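Local coordinates for nitrogenase molybdenum-iron protein alpha chain (Clostridium pasteurianum, PDB 4WES) that forms, with the beta chain, the molybdenum-iron component of nitrogenase, which reduces dinitrogen to ammonium at an iron-molybdenum-sulfur cluster, at residues 216-221 and 482-487; 222-227 and 492-497; 285-290 and 348-353; 89-94 and 241-246. All blocks are in the same frame, centred on the assembly; numbering follows the deposited sequence. Where two conformers were deposited one is given.

Contact 1 of 4, residues 216-221 and 482-487; sequences YNIGGD and HSYDYN. With HCA (3-hydroxy-3-carboxy-adipic acid), chain E; ICS (iron-sulfur-molybdenum cluster with interstitial carbon), chain F.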
# COMPACT_ATOMS: atom_id res chain seq x y z
N TYR A 216 -16.48 -30.10 -8.18
CA TYR A 216 -15.23 -29.89 -7.46
C TYR A 216 -15.23 -28.66 -6.57
O TYR A 216 -14.22 -28.25 -6.05
CB TYR A 216 -14.06 -29.97 -8.44
CG TYR A 216 -14.10 -31.26 -9.21
CD1 TYR A 216 -13.63 -32.43 -8.64
CD2 TYR A 216 -14.66 -31.33 -10.46
CE1 TYR A 216 -13.73 -33.64 -9.28
CE2 TYR A 216 -14.75 -32.54 -11.14
CZ TYR A 216 -14.28 -33.70 -10.56
OH TYR A 216 -14.36 -34.91 -11.21
N ASN A 217 -16.43 -28.08 -6.37
CA ASN A 217 -16.60 -26.92 -5.50
C ASN A 217 -15.71 -25.74 -5.87
O ASN A 217 -15.22 -25.01 -5.01
CB ASN A 217 -16.38 -27.28 -4.01
CG ASN A 217 -17.03 -26.27 -3.08
OD1 ASN A 217 -18.08 -25.70 -3.40
ND2 ASN A 217 -16.46 -26.08 -1.90
N ILE A 218 -15.55 -25.51 -7.18
CA ILE A 218 -14.79 -24.34 -7.61
C ILE A 218 -15.54 -23.09 -7.20
O ILE A 218 -16.72 -22.93 -7.49
CB ILE A 218 -14.56 -24.37 -9.12
CG1 ILE A 218 -13.90 -25.69 -9.59
CG2 ILE A 218 -13.75 -23.15 -9.55
CD1 ILE A 218 -12.62 -26.09 -8.86
N GLY A 219 -14.86 -22.20 -6.48
CA GLY A 219 -15.49 -20.98 -6.02
C GLY A 219 -16.70 -21.16 -5.14
O GLY A 219 -17.49 -20.23 -5.02
N GLY A 220 -16.87 -22.33 -4.51
CA GLY A 220 -18.03 -22.56 -3.69
C GLY A 220 -19.26 -23.11 -4.39
O GLY A 220 -20.32 -23.21 -3.74
N ASP A 221 -19.13 -23.53 -5.62
CA ASP A 221 -20.28 -24.06 -6.38
C ASP A 221 -21.02 -25.19 -5.63
O ASP A 221 -22.25 -25.24 -5.69
CB ASP A 221 -19.82 -24.62 -7.72
CG ASP A 221 -19.58 -23.61 -8.81
OD1 ASP A 221 -19.86 -22.40 -8.63
OD2 ASP A 221 -19.06 -24.07 -9.87
N HIS A 482 -12.91 -21.34 -16.11
CA HIS A 482 -12.27 -22.27 -15.19
C HIS A 482 -12.21 -21.65 -13.79
O HIS A 482 -12.84 -22.12 -12.83
CB HIS A 482 -10.86 -22.70 -15.60
CG HIS A 482 -10.65 -23.21 -16.98
ND1 HIS A 482 -10.26 -24.51 -17.25
CD2 HIS A 482 -10.61 -22.54 -18.17
CE1 HIS A 482 -9.98 -24.61 -18.54
NE2 HIS A 482 -10.19 -23.43 -19.12
N SER A 483 -11.46 -20.56 -13.67
CA SER A 483 -11.22 -19.92 -12.39
C SER A 483 -12.30 -18.95 -11.95
O SER A 483 -12.24 -18.42 -10.82
CB SER A 483 -9.92 -19.13 -12.41
OG SER A 483 -10.09 -17.96 -13.22
N TYR A 484 -13.23 -18.65 -12.85
CA TYR A 484 -14.30 -17.70 -12.56
C TYR A 484 -13.77 -16.31 -12.25
O TYR A 484 -14.44 -15.51 -11.61
CB TYR A 484 -15.22 -18.17 -11.45
CG TYR A 484 -15.90 -19.51 -11.63
CD1 TYR A 484 -16.13 -20.06 -12.88
CD2 TYR A 484 -16.41 -20.18 -10.53
CE1 TYR A 484 -16.84 -21.23 -13.03
CE2 TYR A 484 -17.13 -21.36 -10.67
CZ TYR A 484 -17.37 -21.86 -11.93
OH TYR A 484 -18.14 -23.00 -12.14
N ASP A 485 -12.56 -15.98 -12.73
CA ASP A 485 -11.94 -14.72 -12.38
C ASP A 485 -12.00 -14.49 -10.88
O ASP A 485 -12.16 -13.39 -10.38
CB ASP A 485 -12.57 -13.56 -13.16
CG ASP A 485 -12.15 -13.59 -14.62
OD1 ASP A 485 -13.01 -13.93 -15.48
OD2 ASP A 485 -10.97 -13.27 -14.92
N TYR A 486 -11.80 -15.57 -10.10
CA TYR A 486 -11.55 -15.44 -8.67
C TYR A 486 -12.84 -15.02 -7.93
O TYR A 486 -12.76 -14.43 -6.86
CB TYR A 486 -10.30 -14.52 -8.37
CG TYR A 486 -9.28 -14.76 -9.44
CD1 TYR A 486 -8.70 -16.00 -9.61
CD2 TYR A 486 -8.98 -13.79 -10.39
CE1 TYR A 486 -7.90 -16.30 -10.66
CE2 TYR A 486 -8.16 -14.08 -11.47
CZ TYR A 486 -7.66 -15.33 -11.62
OH TYR A 486 -6.88 -15.60 -12.74
N ASN A 487 -13.96 -15.44 -8.50
CA ASN A 487 -15.30 -15.23 -7.98
C ASN A 487 -16.02 -16.57 -7.77
O ASN A 487 -15.48 -17.64 -7.99
CB ASN A 487 -16.12 -14.38 -8.95
CG ASN A 487 -15.49 -13.03 -9.19
OD1 ASN A 487 -15.18 -12.30 -8.25
ND2 ASN A 487 -15.26 -12.70 -10.47
C1 HCA E . -5.76 -27.70 -15.56
C2 HCA E . -6.36 -26.74 -14.53
C3 HCA E . -7.24 -25.64 -15.13
C4 HCA E . -6.41 -24.49 -15.73
C5 HCA E . -7.37 -23.33 -16.05
C6 HCA E . -6.95 -22.28 -17.04
C7 HCA E . -8.13 -25.07 -14.03
O1 HCA E . -6.32 -27.84 -16.66
O2 HCA E . -4.75 -28.34 -15.25
O3 HCA E . -7.26 -21.08 -16.79
O4 HCA E . -6.32 -22.62 -18.06
O5 HCA E . -9.36 -25.02 -14.25
O6 HCA E . -7.60 -24.62 -13.01
O7 HCA E . -8.05 -26.18 -16.17
FE1 ICS F . -14.86 -31.52 -15.56
MO1 ICS F . -10.22 -26.34 -15.81
FE2 ICS F . -12.30 -30.93 -15.93
FE3 ICS F . -13.73 -29.56 -14.14
FE4 ICS F . -14.21 -29.28 -16.74
FE5 ICS F . -12.48 -27.37 -16.86
FE6 ICS F . -10.60 -28.99 -16.00
FE7 ICS F . -12.00 -27.64 -14.29
CX ICS F . -12.60 -28.97 -15.69
S1A ICS F . -13.77 -31.37 -17.59
S1B ICS F . -10.42 -27.63 -17.75
S2A ICS F . -13.22 -31.79 -14.04
S2B ICS F . -10.10 -31.11 -16.23
S3A ICS F . -14.33 -27.55 -18.14
S3B ICS F . -9.78 -28.01 -14.18
S4A ICS F . -15.79 -29.46 -15.08
S4B ICS F . -12.43 -25.73 -15.34
S5A ICS F . -13.18 -28.14 -12.50
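Tyr484, which reaches across to Ile218 and Asp221, starts a run of three consecutive residues, none of them glycine, with positive phi; Asp485 and Tyr486 follow. This tightly wound turn comes just after His482, the protein ligand of molybdenum, in the cofactor site. The facing loop, between strand 209-215 and helix 221-232, is compact too: a type II turn from Asn217 to Gly220 overlaps a type I' turn from Ile218 to Asp221, and Gly220 stands at the N-cap.

The polar link is a single bond: Tyr484 OH donates to the syn lone pair of Asp221 OD2, 2.7 Å away. OD2 lies at the ring edge near its plane, yet the carboxylate itself is turned 45° from the ring. Asp221 OD1 is occupied as well, by the backbone N-H groups of Tyr490 and Ala491, while the phenol also bonds Tyr351, so both polar ends of the pair are held in buried surroundings.

Ile218 serves both loop and cluster. Its CG2 lies 3.6 Å from the carbonyl oxygen of His482 and also touches the Tyr484 ring, whereas CG1, set anti to its own carbonyl carbon (chi1 -54°), faces ICS S5A at 3.9 Å. Tyr216 comes closer still to the cluster, with CE2 3.4 Å from S2A.

His482 turns away from the other loop. Its ND1 binds molybdenum at 2.3 Å, beside homocitrate O5 and O7, each 2.2 Å from the metal, and C5 of homocitrate lies over one face of the imidazole ring.

Contact 2 of 4, residues 222-227 and 492-497; sequences AWEMDR and GFRGVV
The axes of the segments 222-227 and 492-497 pass 8.4 Å apart, their directions 128° from each other, and Glu224, Arg227 and Arg494 carry most of the contact. Glu224 comes close to the backbone of the second helix: its CG rests 3.8 Å from Gly492 CA, where no side chain intervenes. With CG turned directly opposite the main-chain nitrogen (chi1 173°) and a bend at the next bond, its carboxylate lies beside the first turn of helix 492-507. There the N-H of Arg494 comes to OE1 from above the carboxylate plane, 3.0 Å from N to OE1.

This is a helix N-terminus served by a carboxylate from a neighbouring helix, a placement whose charge should suit the positive end of the helix dipole. The same Glu224 is gripped by Arg227, one turn on, in a side-on two-nitrogen salt bridge: NH2 meets OE1 at 2.8 Å and NE meets OE2 at 2.9 Å, both almost straight. Arg227 NH2 and Arg494 N come to OE1 from opposite faces of the carboxylate.

Held flat in this way, the Arg227 guanidinium lies on that of Arg494, centres 3.7 Å apart and planes 2° from parallel. Two nearby carboxylates probably make the like-charged stack tolerable: Glu224, whose OE2 is 4.2 Å from Arg494 NE but well off its plane, and Glu319 of helix 306-334, which forms a salt bridge with Arg227 NH1.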
# COMPACT_ATOMS: atom_id res chain seq x y z
N ALA A 222 -20.28 -26.13 -5.06
CA ALA A 222 -20.91 -27.30 -4.46
C ALA A 222 -21.71 -26.91 -3.23
O ALA A 222 -22.82 -27.42 -2.99
CB ALA A 222 -19.90 -28.35 -4.09
N TRP A 223 -21.18 -25.99 -2.42
CA TRP A 223 -21.92 -25.53 -1.26
C TRP A 223 -23.24 -24.88 -1.66
O TRP A 223 -24.25 -25.01 -0.95
CB TRP A 223 -21.07 -24.60 -0.40
CG TRP A 223 -19.90 -25.27 0.21
CD1 TRP A 223 -19.83 -26.57 0.68
CD2 TRP A 223 -18.61 -24.70 0.47
NE1 TRP A 223 -18.61 -26.82 1.23
CE2 TRP A 223 -17.83 -25.70 1.11
CE3 TRP A 223 -18.04 -23.44 0.25
CZ2 TRP A 223 -16.53 -25.50 1.47
CZ3 TRP A 223 -16.71 -23.24 0.61
CH2 TRP A 223 -15.99 -24.27 1.24
N GLU A 224 -23.25 -24.19 -2.79
CA GLU A 224 -24.48 -23.55 -3.25
C GLU A 224 -25.50 -24.59 -3.74
O GLU A 224 -26.69 -24.45 -3.44
CB GLU A 224 -24.15 -22.49 -4.31
CG GLU A 224 -25.37 -21.89 -4.99
CD GLU A 224 -26.39 -21.19 -4.12
OE1 GLU A 224 -27.49 -20.91 -4.66
OE2 GLU A 224 -26.09 -20.90 -2.93
N MET A 225 -25.07 -25.60 -4.49
CA MET A 225 -25.92 -26.73 -4.88
C MET A 225 -26.52 -27.36 -3.63
O MET A 225 -27.72 -27.67 -3.55
CB MET A 225 -25.09 -27.81 -5.60
CG MET A 225 -24.54 -27.38 -6.96
SD MET A 225 -23.54 -28.68 -7.74
CE MET A 225 -22.60 -27.68 -8.89
N ASP A 226 -25.62 -27.66 -2.69
CA ASP A 226 -26.04 -28.39 -1.48
C ASP A 226 -27.06 -27.60 -0.71
O ASP A 226 -28.00 -28.16 -0.13
CB ASP A 226 -24.84 -28.71 -0.57
CG ASP A 226 -23.89 -29.70 -1.20
OD1 ASP A 226 -24.18 -30.23 -2.29
OD2 ASP A 226 -22.85 -29.95 -0.55
N ARG A 227 -26.92 -26.28 -0.64
CA ARG A 227 -27.87 -25.44 0.09
C ARG A 227 -29.29 -25.70 -0.40
O ARG A 227 -30.23 -25.87 0.40
CB ARG A 227 -27.50 -23.96 -0.12
CG ARG A 227 -28.38 -22.98 0.62
CD ARG A 227 -28.03 -21.55 0.32
NE ARG A 227 -28.30 -21.17 -1.05
CZ ARG A 227 -29.50 -20.89 -1.55
NH1 ARG A 227 -30.57 -20.90 -0.76
NH2 ARG A 227 -29.66 -20.64 -2.84
N GLY A 492 -25.72 -22.88 -9.27
CA GLY A 492 -26.89 -22.69 -8.42
C GLY A 492 -27.57 -21.34 -8.64
O GLY A 492 -27.17 -20.53 -9.49
N PHE A 493 -28.62 -21.10 -7.86
CA PHE A 493 -29.41 -19.91 -8.04
C PHE A 493 -28.62 -18.66 -7.69
O PHE A 493 -28.66 -17.67 -8.43
CB PHE A 493 -30.67 -19.98 -7.18
CG PHE A 493 -31.69 -20.95 -7.70
CD1 PHE A 493 -32.42 -20.69 -8.84
CD2 PHE A 493 -31.97 -22.12 -7.02
CE1 PHE A 493 -33.38 -21.57 -9.30
CE2 PHE A 493 -32.94 -22.99 -7.46
CZ PHE A 493 -33.64 -22.73 -8.61
N ARG A 494 -27.92 -18.66 -6.56
CA ARG A 494 -27.08 -17.50 -6.22
C ARG A 494 -25.94 -17.34 -7.22
O ARG A 494 -25.48 -16.19 -7.46
CB ARG A 494 -26.51 -17.59 -4.82
CG ARG A 494 -27.60 -17.49 -3.80
CD ARG A 494 -27.06 -17.55 -2.41
NE ARG A 494 -28.15 -17.57 -1.45
CZ ARG A 494 -27.98 -17.87 -0.17
NH1 ARG A 494 -26.76 -18.13 0.29
NH2 ARG A 494 -29.01 -17.91 0.64
N GLY A 495 -25.49 -18.43 -7.80
CA GLY A 495 -24.46 -18.37 -8.82
C GLY A 495 -24.87 -17.62 -10.07
O GLY A 495 -24.04 -16.94 -10.68
N VAL A 496 -26.11 -17.76 -10.50
CA VAL A 496 -26.57 -17.01 -11.66
C VAL A 496 -26.38 -15.50 -11.40
O VAL A 496 -25.96 -14.77 -12.29
CB VAL A 496 -28.04 -17.32 -12.01
CG1 VAL A 496 -28.46 -16.57 -13.25
CG2 VAL A 496 -28.28 -18.80 -12.21
N VAL A 497 -26.76 -15.07 -10.20
CA VAL A 497 -26.64 -13.65 -9.86
C VAL A 497 -25.18 -13.22 -9.84
O VAL A 497 -24.83 -12.16 -10.37
CB VAL A 497 -27.35 -13.39 -8.53
CG1 VAL A 497 -27.13 -11.95 -8.06
CG2 VAL A 497 -28.85 -13.72 -8.65

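Contact 3 of 4, residues 285-290 and 348-353; sequences NFIGVD and SHTYMN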
# COMPACT_ATOMS: atom_id res chain seq x y z
N ASN A 285 -27.37 -30.61 -14.40
CA ASN A 285 -26.66 -29.36 -14.65
C ASN A 285 -27.17 -28.32 -13.69
O ASN A 285 -28.26 -27.76 -13.87
CB ASN A 285 -26.82 -28.89 -16.09
CG ASN A 285 -26.01 -27.64 -16.33
OD1 ASN A 285 -25.13 -27.33 -15.55
ND2 ASN A 285 -26.27 -26.94 -17.43
N PHE A 286 -26.36 -28.02 -12.69
CA PHE A 286 -26.70 -27.02 -11.69
C PHE A 286 -26.24 -25.60 -12.08
O PHE A 286 -26.24 -24.72 -11.23
CB PHE A 286 -26.14 -27.40 -10.32
CG PHE A 286 -26.85 -28.54 -9.67
CD1 PHE A 286 -26.35 -29.84 -9.72
CD2 PHE A 286 -28.02 -28.31 -8.98
CE1 PHE A 286 -27.06 -30.87 -9.12
CE2 PHE A 286 -28.69 -29.35 -8.36
CZ PHE A 286 -28.20 -30.63 -8.44
N ILE A 287 -25.91 -25.38 -13.35
CA ILE A 287 -25.53 -24.04 -13.80
C ILE A 287 -26.65 -23.45 -14.68
O ILE A 287 -27.12 -24.09 -15.63
CB ILE A 287 -24.19 -24.10 -14.53
CG1 ILE A 287 -23.13 -24.68 -13.59
CG2 ILE A 287 -23.78 -22.72 -14.98
CD1 ILE A 287 -21.91 -25.27 -14.25
N GLY A 288 -27.11 -22.26 -14.30
CA GLY A 288 -28.18 -21.58 -14.98
C GLY A 288 -29.53 -21.90 -14.42
O GLY A 288 -29.79 -23.05 -14.05
N VAL A 289 -30.44 -20.94 -14.42
CA VAL A 289 -31.79 -21.20 -13.88
C VAL A 289 -32.42 -22.38 -14.61
O VAL A 289 -32.98 -23.28 -13.98
CB VAL A 289 -32.68 -19.96 -14.05
CG1 VAL A 289 -34.12 -20.26 -13.65
CG2 VAL A 289 -32.18 -18.81 -13.18
N ASP A 290 -32.40 -22.37 -15.94
CA ASP A 290 -33.09 -23.44 -16.66
C ASP A 290 -32.46 -24.80 -16.37
O ASP A 290 -33.16 -25.80 -16.20
CB ASP A 290 -33.14 -23.18 -18.17
CG ASP A 290 -34.05 -22.03 -18.56
OD1 ASP A 290 -34.88 -21.60 -17.76
OD2 ASP A 290 -33.93 -21.57 -19.69
N SER A 348 -18.07 -25.62 -21.40
CA SER A 348 -18.53 -25.03 -22.66
C SER A 348 -20.00 -25.31 -22.89
O SER A 348 -20.70 -24.52 -23.52
CB SER A 348 -17.71 -25.56 -23.85
OG SER A 348 -16.34 -25.45 -23.57
N HIS A 349 -20.43 -26.50 -22.43
CA HIS A 349 -21.80 -26.91 -22.60
C HIS A 349 -22.68 -26.43 -21.44
O HIS A 349 -23.76 -25.85 -21.63
CB HIS A 349 -21.87 -28.43 -22.72
CG HIS A 349 -23.24 -28.95 -22.97
ND1 HIS A 349 -23.58 -30.27 -22.79
CD2 HIS A 349 -24.36 -28.31 -23.40
CE1 HIS A 349 -24.85 -30.42 -23.11
NE2 HIS A 349 -25.35 -29.25 -23.48
N THR A 350 -22.22 -26.67 -20.21
CA THR A 350 -23.11 -26.42 -19.07
C THR A 350 -23.45 -24.94 -18.88
O THR A 350 -24.49 -24.64 -18.32
CB THR A 350 -22.57 -27.09 -17.81
OG1 THR A 350 -21.26 -26.60 -17.58
CG2 THR A 350 -22.62 -28.58 -17.94
N TYR A 351 -22.58 -24.01 -19.33
CA TYR A 351 -22.87 -22.58 -19.24
C TYR A 351 -23.82 -22.05 -20.34
O TYR A 351 -24.25 -20.90 -20.28
CB TYR A 351 -21.55 -21.76 -19.18
CG TYR A 351 -21.04 -21.71 -17.76
CD1 TYR A 351 -21.29 -20.61 -16.97
CD2 TYR A 351 -20.34 -22.77 -17.19
CE1 TYR A 351 -20.92 -20.58 -15.65
CE2 TYR A 351 -19.95 -22.76 -15.85
CZ TYR A 351 -20.23 -21.66 -15.08
OH TYR A 351 -19.93 -21.61 -13.75
N MET A 352 -24.13 -22.87 -21.34
CA MET A 352 -24.90 -22.36 -22.48
C MET A 352 -26.29 -21.90 -22.10
O MET A 352 -26.76 -20.88 -22.63
CB MET A 352 -24.99 -23.44 -23.56
CG MET A 352 -23.71 -23.54 -24.36
SD MET A 352 -23.79 -24.83 -25.60
CE MET A 352 -22.29 -24.47 -26.51
N ASN A 353 -27.01 -22.64 -21.24
CA ASN A 353 -28.39 -22.26 -20.99
C ASN A 353 -28.50 -20.92 -20.25
O ASN A 353 -29.45 -20.18 -20.47
CB ASN A 353 -29.17 -23.36 -20.27
CG ASN A 353 -28.88 -23.46 -18.77
OD1 ASN A 353 -29.50 -22.77 -17.96
ND2 ASN A 353 -27.95 -24.29 -18.38
O HOH W 1 -25.93 -22.49 -17.94
O HOH W 2 -30.98 -20.49 -17.65
O HOH W 3 -31.93 -21.19 -21.45
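Asn285 and Thr350 meet where the loop leading into helix 289-303 packs against the junction of helices 347-350 and 352-357, the Thr350 side chain about 7 Å from the iron-molybdenum cluster. From Asn285 CB, the chain continues anti to the backbone N (chi1 -177°), which sends CG out to the threonine, 3.8 Å from its CB. At the tip the branches part. OD1 rests 3.4 Å from Thr350 CB while turning back to accept the N-H of Ile287, an Asx turn, and the side chain of Gln261. ND2 gives a straight bond to Thr350 O at 3.0 Å, in the carbonyl plane and on a lone pair.

Asn353 comes from the opposite direction, its amide plane 84° from that of Asn285. Its ND2 donates to Ile287 O at 2.9 Å, and its OD1 reaches the N-H of Asp290 through a water. Another water donates to both Thr350 O and, weakly, Ile287 O. On the apolar side Ile287 CG2, in one of its two conformers, sits over the centre of the Tyr351 ring, a CH-pi contact; the phenol itself bonds Tyr484.

Each ND2 points at a backbone carbonyl while its OD1 accepts hydrogen bonds, a pattern that fixes which way round both amides sit.

Contact 4 of 4, residues 89-94 and 241-246; sequences FKSKPE and TGDATY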
# COMPACT_ATOMS: atom_id res chain seq x y z
N PHE A 89 -10.79 -25.19 -5.99
CA PHE A 89 -11.69 -26.00 -5.17
C PHE A 89 -11.64 -25.47 -3.74
O PHE A 89 -10.58 -25.32 -3.15
CB PHE A 89 -11.33 -27.49 -5.23
CG PHE A 89 -9.86 -27.84 -5.10
CD1 PHE A 89 -9.28 -28.06 -3.88
CD2 PHE A 89 -9.10 -27.97 -6.23
CE1 PHE A 89 -7.94 -28.41 -3.78
CE2 PHE A 89 -7.79 -28.34 -6.17
CZ PHE A 89 -7.19 -28.55 -4.95
N LYS A 90 -12.80 -25.20 -3.16
CA LYS A 90 -12.85 -24.68 -1.80
C LYS A 90 -13.10 -25.81 -0.80
O LYS A 90 -13.84 -26.75 -1.07
CB LYS A 90 -13.90 -23.57 -1.66
CG LYS A 90 -13.58 -22.28 -2.41
CD LYS A 90 -14.56 -21.17 -2.03
CE LYS A 90 -14.20 -19.85 -2.68
NZ LYS A 90 -15.14 -18.78 -2.31
N SER A 91 -12.47 -25.68 0.36
CA SER A 91 -12.55 -26.69 1.43
C SER A 91 -12.68 -26.03 2.77
O SER A 91 -12.14 -24.94 3.01
CB SER A 91 -11.29 -27.56 1.46
OG SER A 91 -11.09 -28.20 0.21
N LYS A 92 -13.38 -26.70 3.68
CA LYS A 92 -13.40 -26.25 5.05
C LYS A 92 -13.27 -27.47 5.97
O LYS A 92 -13.61 -28.58 5.57
CB LYS A 92 -14.65 -25.45 5.35
CG LYS A 92 -15.89 -26.20 5.19
CD LYS A 92 -17.15 -25.27 5.23
CE LYS A 92 -18.42 -26.05 4.96
NZ LYS A 92 -18.62 -27.12 6.00
N PRO A 93 -12.78 -27.28 7.20
CA PRO A 93 -12.70 -28.41 8.11
C PRO A 93 -14.08 -29.06 8.30
O PRO A 93 -15.05 -28.37 8.59
CB PRO A 93 -12.23 -27.78 9.40
CG PRO A 93 -11.65 -26.51 9.03
CD PRO A 93 -12.30 -26.04 7.79
N GLU A 94 -14.14 -30.37 8.15
CA GLU A 94 -15.43 -31.04 8.26
C GLU A 94 -15.97 -30.88 9.68
O GLU A 94 -15.23 -31.07 10.64
CB GLU A 94 -15.33 -32.52 7.91
CG GLU A 94 -16.67 -33.21 7.67
CD GLU A 94 -17.40 -32.79 6.40
OE1 GLU A 94 -16.80 -32.15 5.52
OE2 GLU A 94 -18.61 -33.17 6.26
N THR A 241 -15.47 -34.46 -6.20
CA THR A 241 -14.75 -34.52 -4.94
C THR A 241 -14.70 -33.17 -4.19
O THR A 241 -13.95 -33.03 -3.24
CB THR A 241 -13.32 -35.04 -5.14
OG1 THR A 241 -12.70 -34.21 -6.13
CG2 THR A 241 -13.30 -36.48 -5.59
N GLY A 242 -15.52 -32.19 -4.62
CA GLY A 242 -15.46 -30.88 -4.01
C GLY A 242 -15.82 -30.88 -2.52
O GLY A 242 -16.86 -31.40 -2.12
N ASP A 243 -14.90 -30.31 -1.73
CA ASP A 243 -14.99 -30.29 -0.28
C ASP A 243 -15.14 -31.67 0.35
O ASP A 243 -15.62 -31.76 1.48
CB ASP A 243 -16.13 -29.35 0.20
CG ASP A 243 -16.03 -29.01 1.68
OD1 ASP A 243 -14.91 -28.83 2.20
OD2 ASP A 243 -17.10 -28.95 2.35
N ALA A 244 -14.71 -32.73 -0.33
CA ALA A 244 -14.92 -34.07 0.17
C ALA A 244 -13.95 -34.44 1.27
O ALA A 244 -12.77 -34.09 1.25
CB ALA A 244 -14.75 -35.09 -0.95
N THR A 245 -14.46 -35.23 2.23
CA THR A 245 -13.61 -36.03 3.07
C THR A 245 -13.36 -37.37 2.42
O THR A 245 -14.19 -37.89 1.64
CB THR A 245 -14.23 -36.28 4.46
OG1 THR A 245 -15.42 -37.04 4.29
CG2 THR A 245 -14.47 -34.97 5.17
N TYR A 246 -12.24 -37.99 2.80
CA TYR A 246 -11.95 -39.34 2.35
C TYR A 246 -13.07 -40.31 2.72
O TYR A 246 -13.50 -41.15 1.91
CB TYR A 246 -10.60 -39.76 2.95
CG TYR A 246 -10.12 -41.11 2.51
CD1 TYR A 246 -9.53 -41.29 1.27
CD2 TYR A 246 -10.23 -42.23 3.36
CE1 TYR A 246 -9.07 -42.50 0.85
CE2 TYR A 246 -9.74 -43.45 2.94
CZ TYR A 246 -9.17 -43.61 1.70
OH TYR A 246 -8.72 -44.83 1.31
O HOH W 4 -12.25 -29.47 -2.06
O HOH W 5 -17.33 -29.22 5.06
O HOH W 6 -17.47 -33.16 3.02
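Asp243 pushes its carboxylate against the backbone of Ser91 and Lys92, and this is the close-fitting part. OD1 takes the N-H of Lys92 at 3.0 Å on its syn side, 34° out of the carboxylate plane, and lies just 3.3 Å from Ser91 CA; behind it, CB rests 3.7 Å from Lys90 O. Asp243 is the third residue of a type II turn, and a chi1 near 180° (-165°) swings its carboxylate out to the facing loop. A water accepts from Asp243 N and donates to Ser91 OG, which is also hydrogen-bonded to Asn102.

Toward Glu94 the contact opens out and water does the joining. One molecule is shared by Lys92 NZ, Glu94 OE1 and Asp243 OD2; a second donates to Glu94 OE1 and Asp243 O. Direct touch here amounts to the bent Glu94 chain crossing Thr245 CG2. The two acids, 4.5 Å apart between Glu94 OE1 and Asp243 OD2, share the ammonium of Lys67, which should ease their repulsion.

Lys90 makes a salt bridge to Asp453 of the beta chain, and Trp223 of helix 221-232 donates to Asp243 OD2. Segment 89-94 lies between helix 77-81 and strand 106-107; segment 241-246 links strand 235-239 to helix 246-250, where Thr245 OG1 caps Lys248 N.

In the fold
Contact 1 is the most deeply buried and the one that carries cofactor ligation; contact 2 is also largely buried, though Arg494 brings its charge stack to the surface. Contacts 3 and 4 are partly buried and rely on waters, one with amides, the other with carboxylates and lysines. Helix 221-232 is common ground: it starts in contact 1, crosses helix 492-507 in contact 2 and sends Trp223 to contact 4. Contact 3 joins contact 1 through the Tyr351–Tyr484 hydroxyl pair and contact 2 through the Phe286–Gly492 backbone bond. Contacts 3 and 4 do not touch, their nearest atoms about 12 Å apart.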